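Local coordinates for protein type I site-specific restriction-modification system, R (Restriction) subunit (Vibrio vulnificus, PDB 3H1T) that probably couples ATP hydrolysis to DNA translocation and cleavage as the motor subunit of a type I restriction enzyme, here without its C-terminal part, at residues R84-A89 with A186-V191; L167-H172 with W223-N228; Q217-L222 with P236-L241; I306-C311 with R351-P356. All blocks are in the same frame, centred on the assembly; numbering follows the deposited sequence.

Contact 1. Residues R84-A89 with A186-V191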
loop_
_atom_site.group_PDB
_atom_site.type_symbol
_atom_site.label_atom_id
_atom_site.label_comp_id
_atom_site.label_asym_id
_atom_site.label_seq_id
_atom_site.Cartn_x
_atom_site.Cartn_y
_atom_site.Cartn_z
ATOM N N ARG A 84 4.842 -23.768 -3.055
ATOM C CA ARG A 84 4.282 -23.224 -1.832
ATOM C C ARG A 84 4.174 -21.720 -1.962
ATOM O O ARG A 84 3.131 -21.144 -1.664
ATOM C CB ARG A 84 5.151 -23.582 -0.616
ATOM C CG ARG A 84 4.474 -23.270 0.721
ATOM C CD ARG A 84 5.333 -22.397 1.617
ATOM N NE ARG A 84 6.360 -23.140 2.348
ATOM C CZ ARG A 84 7.445 -22.564 2.853
ATOM N NH1 ARG A 84 7.623 -21.264 2.685
ATOM N NH2 ARG A 84 8.342 -23.267 3.535
ATOM N N ASP A 85 5.251 -21.094 -2.428
ATOM C CA ASP A 85 5.309 -19.653 -2.600
ATOM C C ASP A 85 5.021 -19.231 -4.027
ATOM O O ASP A 85 5.411 -18.137 -4.439
ATOM C CB ASP A 85 6.690 -19.129 -2.193
ATOM C CG ASP A 85 6.968 -19.301 -0.717
ATOM O OD1 ASP A 85 6.038 -19.067 0.080
ATOM O OD2 ASP A 85 8.109 -19.656 -0.347
ATOM N N PHE A 86 4.337 -20.090 -4.778
ATOM C CA PHE A 86 4.035 -19.752 -6.166
ATOM C C PHE A 86 2.663 -20.206 -6.677
ATOM O O PHE A 86 2.537 -21.249 -7.324
ATOM C CB PHE A 86 5.155 -20.279 -7.075
ATOM C CG PHE A 86 5.181 -19.651 -8.445
ATOM C CD1 PHE A 86 4.402 -20.160 -9.482
ATOM C CD2 PHE A 86 6.004 -18.559 -8.708
ATOM C CE1 PHE A 86 4.450 -19.590 -10.749
ATOM C CE2 PHE A 86 6.058 -17.989 -9.975
ATOM C CZ PHE A 86 5.283 -18.506 -10.991
ATOM N N PRO A 87 1.612 -19.424 -6.387
ATOM C CA PRO A 87 0.253 -19.735 -6.835
ATOM C C PRO A 87 0.203 -19.650 -8.367
ATOM O O PRO A 87 0.960 -18.889 -8.971
ATOM C CB PRO A 87 -0.586 -18.654 -6.147
ATOM C CG PRO A 87 0.361 -17.518 -6.004
ATOM C CD PRO A 87 1.633 -18.203 -5.567
ATOM N N ILE A 88 -0.662 -20.417 -9.013
ATOM C CA ILE A 88 -0.704 -20.355 -10.453
ATOM C C ILE A 88 -2.089 -20.406 -11.104
ATOM O O ILE A 88 -2.247 -19.944 -12.223
ATOM C CB ILE A 88 0.215 -21.464 -11.063
ATOM C CG1 ILE A 88 0.411 -21.209 -12.570
ATOM C CG2 ILE A 88 -0.382 -22.837 -10.782
ATOM C CD1 ILE A 88 1.616 -21.919 -13.174
ATOM N N ALA A 89 -3.091 -20.945 -10.421
ATOM C CA ALA A 89 -4.448 -20.997 -10.983
ATOM C C ALA A 89 -5.552 -20.916 -9.930
ATOM O O ALA A 89 -5.304 -21.020 -8.730
ATOM C CB ALA A 89 -4.637 -22.268 -11.830
ATOM N N ALA A 186 3.093 -8.223 -6.558
ATOM C CA ALA A 186 4.158 -7.254 -6.721
ATOM C C ALA A 186 5.517 -7.944 -6.791
ATOM O O ALA A 186 6.276 -7.761 -7.742
ATOM C CB ALA A 186 4.132 -6.268 -5.568
ATOM N N ILE A 187 5.816 -8.751 -5.783
ATOM C CA ILE A 187 7.088 -9.443 -5.734
ATOM C C ILE A 187 7.393 -10.303 -6.951
ATOM O O ILE A 187 8.476 -10.201 -7.519
ATOM C CB ILE A 187 7.184 -10.323 -4.463
ATOM C CG1 ILE A 187 7.119 -9.431 -3.218
ATOM C CG2 ILE A 187 8.476 -11.121 -4.483
ATOM C CD1 ILE A 187 6.807 -10.182 -1.956
ATOM N N ASN A 188 6.448 -11.143 -7.354
ATOM C CA ASN A 188 6.634 -12.028 -8.496
ATOM C C ASN A 188 6.786 -11.305 -9.839
ATOM O O ASN A 188 7.575 -11.729 -10.686
ATOM C CB ASN A 188 5.475 -13.025 -8.567
ATOM C CG ASN A 188 5.537 -14.077 -7.464
ATOM O OD1 ASN A 188 6.291 -13.952 -6.496
ATOM N ND2 ASN A 188 4.732 -15.120 -7.609
ATOM N N ARG A 189 6.042 -10.220 -10.040
ATOM C CA ARG A 189 6.142 -9.490 -11.301
ATOM C C ARG A 189 7.449 -8.732 -11.406
ATOM O O ARG A 189 7.928 -8.461 -12.508
ATOM C CB ARG A 189 4.980 -8.515 -11.465
ATOM C CG ARG A 189 3.653 -9.217 -11.545
ATOM C CD ARG A 189 2.586 -8.324 -12.111
ATOM N NE ARG A 189 1.313 -9.023 -12.169
ATOM C CZ ARG A 189 0.158 -8.436 -12.443
ATOM N NH1 ARG A 189 0.117 -7.129 -12.694
ATOM N NH2 ARG A 189 -0.956 -9.146 -12.431
ATOM N N ALA A 190 8.015 -8.386 -10.255
ATOM C CA ALA A 190 9.276 -7.670 -10.203
ATOM C C ALA A 190 10.378 -8.642 -10.591
ATOM O O ALA A 190 11.179 -8.368 -11.486
ATOM C CB ALA A 190 9.512 -7.138 -8.801
ATOM N N VAL A 191 10.397 -9.789 -9.917
ATOM C CA VAL A 191 11.381 -10.836 -10.171
ATOM C C VAL A 191 11.288 -11.302 -11.611
ATOM O O VAL A 191 12.296 -11.571 -12.259
ATOM C CB VAL A 191 11.129 -12.030 -9.249
ATOM C CG1 VAL A 191 12.075 -13.176 -9.595
ATOM C CG2 VAL A 191 11.292 -11.596 -7.801
#
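Asn188 reaches out from helix 181-195 to the Phe86 ring, at the start of strand 86-93. Its CB is directed at the strand, and CG stands anti to the carbonyl carbon (chi1 -72°), which carries the amide away from its own helix. At the tip the two branches part company. OD1 accepts a hydrogen bond from the hydroxyl of Tyr171, while ND2 comes obliquely to the ring, 3.8 Å from Phe86 CD2 and 3.9 Å from Phe86 CE2. Amide and ring planes lie only 16° apart. The carbonyl Asp85 O is more remote, 4.4 Å from Asn188 ND2. Leu168 and Leu153 also pack on Phe86, whereas Asp85 is tied to His173 and Tyr171. No hydrogen bond crosses between the two segments. The contact joins the N-terminal domain, probably the nuclease, to the first motor domain. Its chemistry is weakly polar: the bond to Tyr171 is consistent with the amide oxygen lying on that side, and it leaves the NH2 group beside an aromatic ring.

Contact 2. Residues L167-H172 with W223-N228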
loop_
_atom_site.group_PDB
_atom_site.type_symbol
_atom_site.label_atom_id
_atom_site.label_comp_id
_atom_site.label_asym_id
_atom_site.label_seq_id
_atom_site.Cartn_x
_atom_site.Cartn_y
_atom_site.Cartn_z
ATOM N N LEU A 167 13.029 -17.715 -10.330
ATOM C CA LEU A 167 11.599 -17.472 -10.381
ATOM C C LEU A 167 10.885 -18.177 -9.243
ATOM O O LEU A 167 9.908 -17.653 -8.711
ATOM C CB LEU A 167 11.014 -17.958 -11.705
ATOM C CG LEU A 167 9.562 -17.513 -11.934
ATOM C CD1 LEU A 167 9.590 -16.098 -12.471
ATOM C CD2 LEU A 167 8.850 -18.416 -12.931
ATOM N N LEU A 168 11.378 -19.357 -8.864
ATOM C CA LEU A 168 10.755 -20.133 -7.795
ATOM C C LEU A 168 11.474 -20.028 -6.458
ATOM O O LEU A 168 11.075 -20.677 -5.491
ATOM C CB LEU A 168 10.653 -21.607 -8.182
ATOM C CG LEU A 168 9.901 -21.987 -9.465
ATOM C CD1 LEU A 168 9.922 -23.503 -9.632
ATOM C CD2 LEU A 168 8.466 -21.466 -9.415
ATOM N N SER A 169 12.531 -19.223 -6.396
ATOM C CA SER A 169 13.285 -19.045 -5.153
ATOM C C SER A 169 12.302 -18.716 -4.028
ATOM O O SER A 169 11.536 -17.771 -4.137
ATOM C CB SER A 169 14.306 -17.914 -5.351
ATOM O OG SER A 169 15.040 -17.640 -4.171
ATOM N N PRO A 170 12.320 -19.498 -2.933
ATOM C CA PRO A 170 11.445 -19.341 -1.761
ATOM C C PRO A 170 11.467 -17.988 -1.063
ATOM O O PRO A 170 12.493 -17.306 -1.044
ATOM C CB PRO A 170 11.903 -20.480 -0.831
ATOM C CG PRO A 170 12.416 -21.530 -1.795
ATOM C CD PRO A 170 13.217 -20.655 -2.746
ATOM N N TYR A 171 10.319 -17.589 -0.523
ATOM C CA TYR A 171 10.231 -16.356 0.231
ATOM C C TYR A 171 10.943 -16.692 1.522
ATOM O O TYR A 171 11.350 -17.836 1.760
ATOM C CB TYR A 171 8.777 -15.981 0.607
ATOM C CG TYR A 171 7.874 -15.540 -0.506
ATOM C CD1 TYR A 171 8.376 -14.893 -1.633
ATOM C CD2 TYR A 171 6.508 -15.734 -0.413
ATOM C CE1 TYR A 171 7.526 -14.449 -2.653
ATOM C CE2 TYR A 171 5.648 -15.297 -1.419
ATOM C CZ TYR A 171 6.162 -14.659 -2.536
ATOM O OH TYR A 171 5.308 -14.262 -3.534
ATOM N N HIS A 172 11.072 -15.688 2.371
ATOM C CA HIS A 172 11.665 -15.892 3.665
ATOM C C HIS A 172 10.422 -15.893 4.555
ATOM O O HIS A 172 9.712 -14.885 4.630
ATOM C CB HIS A 172 12.603 -14.744 3.994
ATOM C CG HIS A 172 13.223 -14.861 5.346
ATOM N ND1 HIS A 172 12.606 -14.404 6.489
ATOM C CD2 HIS A 172 14.377 -15.444 5.748
ATOM C CE1 HIS A 172 13.351 -14.701 7.538
ATOM N NE2 HIS A 172 14.431 -15.333 7.115
ATOM N N TRP A 223 18.696 -12.816 -4.276
ATOM C CA TRP A 223 19.965 -13.013 -3.574
ATOM C C TRP A 223 20.261 -14.491 -3.321
ATOM O O TRP A 223 21.222 -15.057 -3.848
ATOM C CB TRP A 223 19.952 -12.273 -2.233
ATOM C CG TRP A 223 21.249 -12.368 -1.481
ATOM C CD1 TRP A 223 22.461 -11.842 -1.852
ATOM C CD2 TRP A 223 21.458 -13.000 -0.214
ATOM N NE1 TRP A 223 23.406 -12.108 -0.890
ATOM C CE2 TRP A 223 22.817 -12.819 0.126
ATOM C CE3 TRP A 223 20.629 -13.705 0.670
ATOM C CZ2 TRP A 223 23.363 -13.316 1.315
ATOM C CZ3 TRP A 223 21.175 -14.198 1.856
ATOM C CH2 TRP A 223 22.527 -13.999 2.164
ATOM N N SER A 224 19.424 -15.112 -2.505
ATOM C CA SER A 224 19.596 -16.510 -2.171
ATOM C C SER A 224 19.714 -17.406 -3.399
ATOM O O SER A 224 20.303 -18.480 -3.321
ATOM C CB SER A 224 18.432 -16.969 -1.288
ATOM O OG SER A 224 17.194 -16.527 -1.813
ATOM N N ALA A 225 19.165 -16.965 -4.528
ATOM C CA ALA A 225 19.187 -17.747 -5.763
ATOM C C ALA A 225 20.475 -17.555 -6.564
ATOM O O ALA A 225 20.682 -18.206 -7.597
ATOM C CB ALA A 225 17.992 -17.371 -6.624
ATOM N N ARG A 226 21.329 -16.658 -6.085
ATOM C CA ARG A 226 22.594 -16.356 -6.742
ATOM C C ARG A 226 22.361 -15.724 -8.117
ATOM O O ARG A 226 23.130 -15.958 -9.053
ATOM C CB ARG A 226 23.452 -17.622 -6.917
ATOM C CG ARG A 226 23.677 -18.442 -5.652
ATOM C CD ARG A 226 24.096 -17.571 -4.474
ATOM N NE ARG A 226 24.962 -18.293 -3.542
ATOM C CZ ARG A 226 26.188 -18.715 -3.854
ATOM N NH1 ARG A 226 26.678 -18.483 -5.068
ATOM N NH2 ARG A 226 26.922 -19.367 -2.958
ATOM N N TRP A 227 21.297 -14.932 -8.245
ATOM C CA TRP A 227 20.994 -14.245 -9.499
ATOM C C TRP A 227 21.873 -13.005 -9.625
ATOM O O TRP A 227 22.275 -12.410 -8.621
ATOM C CB TRP A 227 19.521 -13.785 -9.556
ATOM C CG TRP A 227 19.294 -12.677 -10.585
ATOM C CD1 TRP A 227 19.071 -12.834 -11.928
ATOM C CD2 TRP A 227 19.477 -11.265 -10.376
ATOM N NE1 TRP A 227 19.119 -11.613 -12.567
ATOM C CE2 TRP A 227 19.371 -10.636 -11.640
ATOM C CE3 TRP A 227 19.731 -10.473 -9.244
ATOM C CZ2 TRP A 227 19.517 -9.258 -11.805
ATOM C CZ3 TRP A 227 19.875 -9.101 -9.408
ATOM C CH2 TRP A 227 19.768 -8.510 -10.684
ATOM N N ASN A 228 22.162 -12.601 -10.856
ATOM C CA ASN A 228 22.937 -11.395 -11.072
ATOM C C ASN A 228 23.023 -11.033 -12.545
ATOM O O ASN A 228 22.677 -11.835 -13.414
ATOM C CB ASN A 228 24.343 -11.498 -10.443
ATOM C CG ASN A 228 25.249 -12.511 -11.132
ATOM O OD1 ASN A 228 26.435 -12.241 -11.336
ATOM N ND2 ASN A 228 24.708 -13.692 -11.467
#
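Ser169 meets Ser224 and Ala225 where the loop after helix 164-167 passes the end of helix 211-224, the backbones closing to 6.1 Å between Ser169 CA and Ala225 CA. The polar part of the contact is a pair of hydroxyls, with Ser169 OG 3.4 Å from Ser224 OG. Ser224 carries its oxygen between its backbone N and carbonyl carbon (chi1 46°), and from there it hydrogen-bonds back to Trp220 O in the preceding turn. Beside this pair, Lys221 NZ of the same helix hydrogen-bonds both Leu167 O and Ser169 O. The rest is van der Waals contact of the Ala225 methyl with the serine side chain, Ala225 CB lying 3.9 Å from Ser169 CB. In 223-228 the helix closes with Arg226 N donating to Trp223 O at 2.8 Å. Arg226 has positive phi (65°), and with two bonds returning to the last helical turn this end of helix 211-224 is a Schellman motif.

Contact 3. Residues Q217-L222 with P236-L241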
loop_
_atom_site.group_PDB
_atom_site.type_symbol
_atom_site.label_atom_id
_atom_site.label_comp_id
_atom_site.label_asym_id
_atom_site.label_seq_id
_atom_site.Cartn_x
_atom_site.Cartn_y
_atom_site.Cartn_z
ATOM N N GLN A 217 11.454 -9.167 0.035
ATOM C CA GLN A 217 11.311 -10.473 -0.612
ATOM C C GLN A 217 11.869 -10.545 -2.038
ATOM O O GLN A 217 12.277 -11.613 -2.490
ATOM C CB GLN A 217 9.845 -10.931 -0.585
ATOM C CG GLN A 217 9.266 -11.136 0.827
ATOM C CD GLN A 217 9.736 -12.423 1.520
ATOM O OE1 GLN A 217 9.250 -12.767 2.596
ATOM N NE2 GLN A 217 10.675 -13.129 0.910
ATOM N N ILE A 218 11.893 -9.425 -2.752
ATOM C CA ILE A 218 12.456 -9.438 -4.097
ATOM C C ILE A 218 13.958 -9.690 -3.914
ATOM O O ILE A 218 14.549 -10.554 -4.563
ATOM C CB ILE A 218 12.257 -8.075 -4.811
ATOM C CG1 ILE A 218 10.764 -7.828 -5.096
ATOM C CG2 ILE A 218 13.037 -8.057 -6.119
ATOM C CD1 ILE A 218 10.451 -6.419 -5.612
ATOM N N SER A 219 14.554 -8.926 -3.000
ATOM C CA SER A 219 15.977 -9.028 -2.685
ATOM C C SER A 219 16.322 -10.439 -2.234
ATOM O O SER A 219 17.278 -11.037 -2.723
ATOM C CB SER A 219 16.346 -8.054 -1.566
ATOM O OG SER A 219 15.815 -6.768 -1.830
ATOM N N TRP A 220 15.546 -10.974 -1.302
ATOM C CA TRP A 220 15.819 -12.312 -0.815
ATOM C C TRP A 220 15.726 -13.339 -1.948
ATOM O O TRP A 220 16.646 -14.138 -2.144
ATOM C CB TRP A 220 14.861 -12.662 0.329
ATOM C CG TRP A 220 15.141 -13.981 0.960
ATOM C CD1 TRP A 220 14.474 -15.148 0.743
ATOM C CD2 TRP A 220 16.151 -14.272 1.934
ATOM N NE1 TRP A 220 14.998 -16.147 1.520
ATOM C CE2 TRP A 220 16.030 -15.638 2.262
ATOM C CE3 TRP A 220 17.148 -13.511 2.559
ATOM C CZ2 TRP A 220 16.864 -16.265 3.197
ATOM C CZ3 TRP A 220 17.981 -14.134 3.492
ATOM C CH2 TRP A 220 17.830 -15.501 3.799
ATOM N N LYS A 221 14.638 -13.305 -2.714
ATOM C CA LYS A 221 14.465 -14.245 -3.816
ATOM C C LYS A 221 15.675 -14.251 -4.753
ATOM O O LYS A 221 16.276 -15.301 -4.987
ATOM C CB LYS A 221 13.184 -13.932 -4.613
ATOM C CG LYS A 221 11.905 -14.525 -4.017
ATOM C CD LYS A 221 10.656 -14.190 -4.832
ATOM C CE LYS A 221 10.641 -14.863 -6.204
ATOM N NZ LYS A 221 10.428 -16.332 -6.147
ATOM N N LEU A 222 16.040 -13.083 -5.276
ATOM C CA LEU A 222 17.174 -12.982 -6.188
ATOM C C LEU A 222 18.529 -13.245 -5.524
ATOM O O LEU A 222 19.409 -13.845 -6.140
ATOM C CB LEU A 222 17.188 -11.606 -6.843
ATOM C CG LEU A 222 16.040 -11.299 -7.805
ATOM C CD1 LEU A 222 15.828 -9.800 -7.876
ATOM C CD2 LEU A 222 16.352 -11.877 -9.166
ATOM N N PRO A 236 24.269 -11.415 -5.739
ATOM C CA PRO A 236 24.066 -10.124 -6.392
ATOM C C PRO A 236 24.379 -8.982 -5.419
ATOM O O PRO A 236 24.425 -9.182 -4.203
ATOM C CB PRO A 236 22.591 -10.177 -6.773
ATOM C CG PRO A 236 22.005 -10.899 -5.606
ATOM C CD PRO A 236 22.974 -12.055 -5.436
ATOM N N ARG A 237 24.610 -7.784 -5.939
ATOM C CA ARG A 237 24.862 -6.652 -5.053
ATOM C C ARG A 237 23.615 -5.786 -5.214
ATOM O O ARG A 237 23.232 -5.433 -6.343
ATOM C CB ARG A 237 26.124 -5.910 -5.477
ATOM C CG ARG A 237 27.017 -5.482 -4.307
ATOM C CD ARG A 237 28.457 -5.848 -4.619
ATOM N NE ARG A 237 28.684 -5.882 -6.065
ATOM C CZ ARG A 237 29.850 -6.178 -6.630
ATOM N NH1 ARG A 237 30.903 -6.457 -5.862
ATOM N NH2 ARG A 237 29.960 -6.219 -7.957
ATOM N N ILE A 238 22.991 -5.444 -4.087
ATOM C CA ILE A 238 21.740 -4.696 -4.079
ATOM C C ILE A 238 21.766 -3.456 -3.195
ATOM O O ILE A 238 22.136 -3.532 -2.017
ATOM C CB ILE A 238 20.583 -5.609 -3.574
ATOM C CG1 ILE A 238 20.711 -6.996 -4.204
ATOM C CG2 ILE A 238 19.230 -5.004 -3.929
ATOM C CD1 ILE A 238 20.714 -6.964 -5.715
ATOM N N LEU A 239 21.330 -2.328 -3.754
ATOM C CA LEU A 239 21.265 -1.060 -3.027
ATOM C C LEU A 239 19.814 -0.619 -2.792
ATOM O O LEU A 239 19.053 -0.446 -3.741
ATOM C CB LEU A 239 21.993 0.040 -3.819
ATOM C CG LEU A 239 21.900 1.465 -3.261
ATOM C CD1 LEU A 239 22.459 1.514 -1.848
ATOM C CD2 LEU A 239 22.678 2.391 -4.170
ATOM N N PHE A 240 19.437 -0.439 -1.531
ATOM C CA PHE A 240 18.098 0.023 -1.187
ATOM C C PHE A 240 18.268 1.496 -0.802
ATOM O O PHE A 240 19.096 1.818 0.045
ATOM C CB PHE A 240 17.548 -0.777 0.003
ATOM C CG PHE A 240 16.218 -0.275 0.523
ATOM C CD1 PHE A 240 15.025 -0.665 -0.079
ATOM C CD2 PHE A 240 16.164 0.588 1.623
ATOM C CE1 PHE A 240 13.793 -0.210 0.402
ATOM C CE2 PHE A 240 14.936 1.054 2.116
ATOM C CZ PHE A 240 13.747 0.654 1.503
ATOM N N LEU A 241 17.501 2.382 -1.437
ATOM C CA LEU A 241 17.565 3.821 -1.175
ATOM C C LEU A 241 16.207 4.323 -0.703
ATOM O O LEU A 241 15.185 4.042 -1.324
ATOM C CB LEU A 241 17.891 4.613 -2.452
ATOM C CG LEU A 241 19.001 4.378 -3.482
ATOM C CD1 LEU A 241 18.686 5.285 -4.656
ATOM C CD2 LEU A 241 20.390 4.691 -2.948
#
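Pro236 lays the edge of its ring against the carbonyl end of Leu222, CG 4.0 Å from Leu222 O and CD 4.1 Å from the same Leu222 O. This is van der Waals contact of ring carbons with a peptide oxygen. The Leu222 side chain also leans to this side but keeps more distance, Leu222 CB standing 5.0 Å from Pro236 CG; it packs on Leu305 and Trp227 as well. Two residues further on, Ile238 turns its side chain to the helix. Its chi1 of -43° places CG2 anti to the backbone N, and this methyl is the branch that comes to Ser219, 4.4 Å from Ser219 OG. The hydroxyl hydrogen-bonds Ala215 O one turn back, so this buried polar atom is satisfied within its own helix. No hydrogen bond joins the two segments. Ser219 CA and Ile238 CA are 7.3 Å apart, and the side chains meet at van der Waals distance or a little beyond. Strand 305-308 packs on both segments: Ile307 on Ser219, Leu305 on Ile238 and Leu222. Helix 211-224 thus covers one face of the parallel sheet on its way from strand 200-205 to strand 238-242, a beta-alpha-beta crossover that passes over two intervening strands, as in the RecA-like first motor domain of superfamily 2 helicases.

Contact 4. Residues I306-C311 with R351-P356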
loop_
_atom_site.group_PDB
_atom_site.type_symbol
_atom_site.label_atom_id
_atom_site.label_comp_id
_atom_site.label_asym_id
_atom_site.label_seq_id
_atom_site.Cartn_x
_atom_site.Cartn_y
_atom_site.Cartn_z
ATOM N N ILE A 306 19.050 -2.118 -7.805
ATOM C CA ILE A 306 18.810 -0.973 -6.953
ATOM C C ILE A 306 17.301 -0.837 -6.772
ATOM O O ILE A 306 16.552 -0.855 -7.754
ATOM C CB ILE A 306 19.316 0.317 -7.600
ATOM C CG1 ILE A 306 20.833 0.238 -7.826
ATOM C CG2 ILE A 306 18.920 1.516 -6.726
ATOM C CD1 ILE A 306 21.635 1.207 -6.997
ATOM N N ILE A 307 16.857 -0.704 -5.526
ATOM C CA ILE A 307 15.434 -0.553 -5.237
ATOM C C ILE A 307 15.171 0.775 -4.534
ATOM O O ILE A 307 15.764 1.062 -3.495
ATOM C CB ILE A 307 14.931 -1.742 -4.368
ATOM C CG1 ILE A 307 14.969 -3.029 -5.205
ATOM C CG2 ILE A 307 13.499 -1.497 -3.876
ATOM C CD1 ILE A 307 14.764 -4.307 -4.424
ATOM N N ILE A 308 14.287 1.588 -5.104
ATOM C CA ILE A 308 13.979 2.896 -4.534
ATOM C C ILE A 308 12.674 2.919 -3.749
ATOM O O ILE A 308 11.615 2.565 -4.273
ATOM C CB ILE A 308 13.914 3.957 -5.639
ATOM C CG1 ILE A 308 15.221 3.921 -6.435
ATOM C CG2 ILE A 308 13.643 5.340 -5.029
ATOM C CD1 ILE A 308 15.198 4.745 -7.669
ATOM N N ASP A 309 12.767 3.353 -2.494
ATOM C CA ASP A 309 11.628 3.433 -1.586
ATOM C C ASP A 309 10.484 4.266 -2.165
ATOM O O ASP A 309 9.338 3.826 -2.150
ATOM C CB ASP A 309 12.085 4.032 -0.254
ATOM C CG ASP A 309 11.115 3.754 0.891
ATOM O OD1 ASP A 309 11.070 2.591 1.353
ATOM O OD2 ASP A 309 10.405 4.696 1.331
ATOM N N GLU A 310 10.791 5.473 -2.642
ATOM C CA GLU A 310 9.801 6.377 -3.254
ATOM C C GLU A 310 10.463 7.160 -4.377
ATOM O O GLU A 310 11.418 7.903 -4.149
ATOM C CB GLU A 310 9.222 7.368 -2.234
ATOM C CG GLU A 310 8.368 8.507 -2.855
ATOM C CD GLU A 310 7.135 8.016 -3.623
ATOM O OE1 GLU A 310 6.252 7.367 -3.016
ATOM O OE2 GLU A 310 7.040 8.288 -4.837
ATOM N N CYS A 311 9.918 7.007 -5.581
ATOM C CA CYS A 311 10.448 7.657 -6.774
ATOM C C CYS A 311 10.068 9.124 -6.963
ATOM O O CYS A 311 10.714 9.839 -7.724
ATOM C CB CYS A 311 10.030 6.856 -7.999
ATOM S SG CYS A 311 10.611 5.150 -7.942
ATOM N N ARG A 351 7.578 8.346 -16.618
ATOM C CA ARG A 351 8.305 8.463 -17.882
ATOM C C ARG A 351 9.654 7.763 -17.758
ATOM O O ARG A 351 10.104 7.080 -18.671
ATOM C CB ARG A 351 8.517 9.936 -18.244
ATOM C CG ARG A 351 7.286 10.610 -18.829
ATOM C CD ARG A 351 7.391 12.126 -18.837
ATOM N NE ARG A 351 6.237 12.758 -19.461
ATOM C CZ ARG A 351 5.715 13.912 -19.062
ATOM N NH1 ARG A 351 6.258 14.555 -18.029
ATOM N NH2 ARG A 351 4.651 14.425 -19.688
ATOM N N TYR A 352 10.303 7.935 -16.618
ATOM C CA TYR A 352 11.593 7.298 -16.402
ATOM C C TYR A 352 11.470 5.794 -16.156
ATOM O O TYR A 352 12.172 5.009 -16.784
ATOM C CB TYR A 352 12.319 7.970 -15.234
ATOM C CG TYR A 352 13.712 7.445 -14.984
ATOM C CD1 TYR A 352 13.925 6.319 -14.187
ATOM C CD2 TYR A 352 14.822 8.071 -15.554
ATOM C CE1 TYR A 352 15.219 5.828 -13.965
ATOM C CE2 TYR A 352 16.114 7.593 -15.346
ATOM C CZ TYR A 352 16.310 6.475 -14.559
ATOM O OH TYR A 352 17.591 5.993 -14.401
ATOM N N PHE A 353 10.566 5.382 -15.265
ATOM C CA PHE A 353 10.404 3.959 -14.964
ATOM C C PHE A 353 9.382 3.251 -15.839
ATOM O O PHE A 353 9.359 2.028 -15.901
ATOM C CB PHE A 353 10.036 3.760 -13.491
ATOM C CG PHE A 353 11.122 4.150 -12.536
ATOM C CD1 PHE A 353 12.227 3.322 -12.333
ATOM C CD2 PHE A 353 11.036 5.341 -11.815
ATOM C CE1 PHE A 353 13.232 3.676 -11.416
ATOM C CE2 PHE A 353 12.031 5.707 -10.903
ATOM C CZ PHE A 353 13.132 4.870 -10.702
ATOM N N GLY A 354 8.537 4.014 -16.513
ATOM C CA GLY A 354 7.538 3.404 -17.369
ATOM C C GLY A 354 6.270 3.070 -16.609
ATOM O O GLY A 354 6.154 3.373 -15.423
ATOM N N ASN A 355 5.308 2.446 -17.277
ATOM C CA ASN A 355 4.074 2.103 -16.605
ATOM C C ASN A 355 4.274 1.006 -15.576
ATOM O O ASN A 355 5.044 0.066 -15.786
ATOM C CB ASN A 355 3.011 1.703 -17.612
ATOM C CG ASN A 355 2.505 2.889 -18.399
ATOM O OD1 ASN A 355 2.323 3.985 -17.847
ATOM N ND2 ASN A 355 2.253 2.681 -19.684
ATOM N N PRO A 356 3.579 1.126 -14.439
ATOM C CA PRO A 356 3.648 0.172 -13.330
ATOM C C PRO A 356 3.356 -1.277 -13.709
ATOM O O PRO A 356 2.488 -1.547 -14.536
ATOM C CB PRO A 356 2.635 0.741 -12.333
ATOM C CG PRO A 356 1.614 1.422 -13.231
ATOM C CD PRO A 356 2.508 2.120 -14.220
#
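The backbones stay well apart, Cys311 CA and Phe353 CA being 9.0 Å from each other, and the Phe353 side chain, its CG anti to the carbonyl carbon (chi1 -66°), bridges the gap toward the strand from the C-terminal end of helix 347-352. Residues 309-312 read Asp-Glu-Cys-His, a DExH box (motif II, the Walker B element) at the end of strand 305-308 in the RecA-like motor domain. Its cysteine makes a sulfur-aromatic contact: Cys311 SG lies 4.0 Å from the centroid of the Phe353 ring, 39° off the normal. Ile308, on the strand itself, touches differently, its CD1 coming to the ring edge near the plane at 3.7 Å from Phe353 CZ. Tyr352 CD1 lies over the ring centre on one face, and the sulfur approaches obliquely from the opposite side of the ring plane. Leu202 and Leu326 add apolar cover. Glu310, the neighbour of this packed cysteine, points elsewhere, hydrogen-bonding Thr338 and Ala339 of the TAT sequence (motif III) and the backbone of His312. After Phe353 the chain turns at Gly354, which has positive phi. The tightest approach is at the ring's CE2 corner, where Cys311 SG comes within 3.3 Å of Phe353 CE2.

Contacts 1, 3 and 4 are buried, whereas contact 2, farthest from the centre of the chain, is only partly so. Contacts 2 and 3 share helix 211-224, one at its C-terminal end and the other along the flank facing the sheet; helix 181-195 of contact 1 packs on that helix through Ala190 and Ile218. Contacts 3 and 4 meet in neighbouring strands, where Leu239 O receives Ile307 N. Character follows place: contact 1 sets an amide against a ring at a domain boundary, contact 2 gathers hydroxyls at a helix end, and contacts 3 and 4 are mainly apolar, with the cysteine sulfur of the DExH box meeting an aromatic ring.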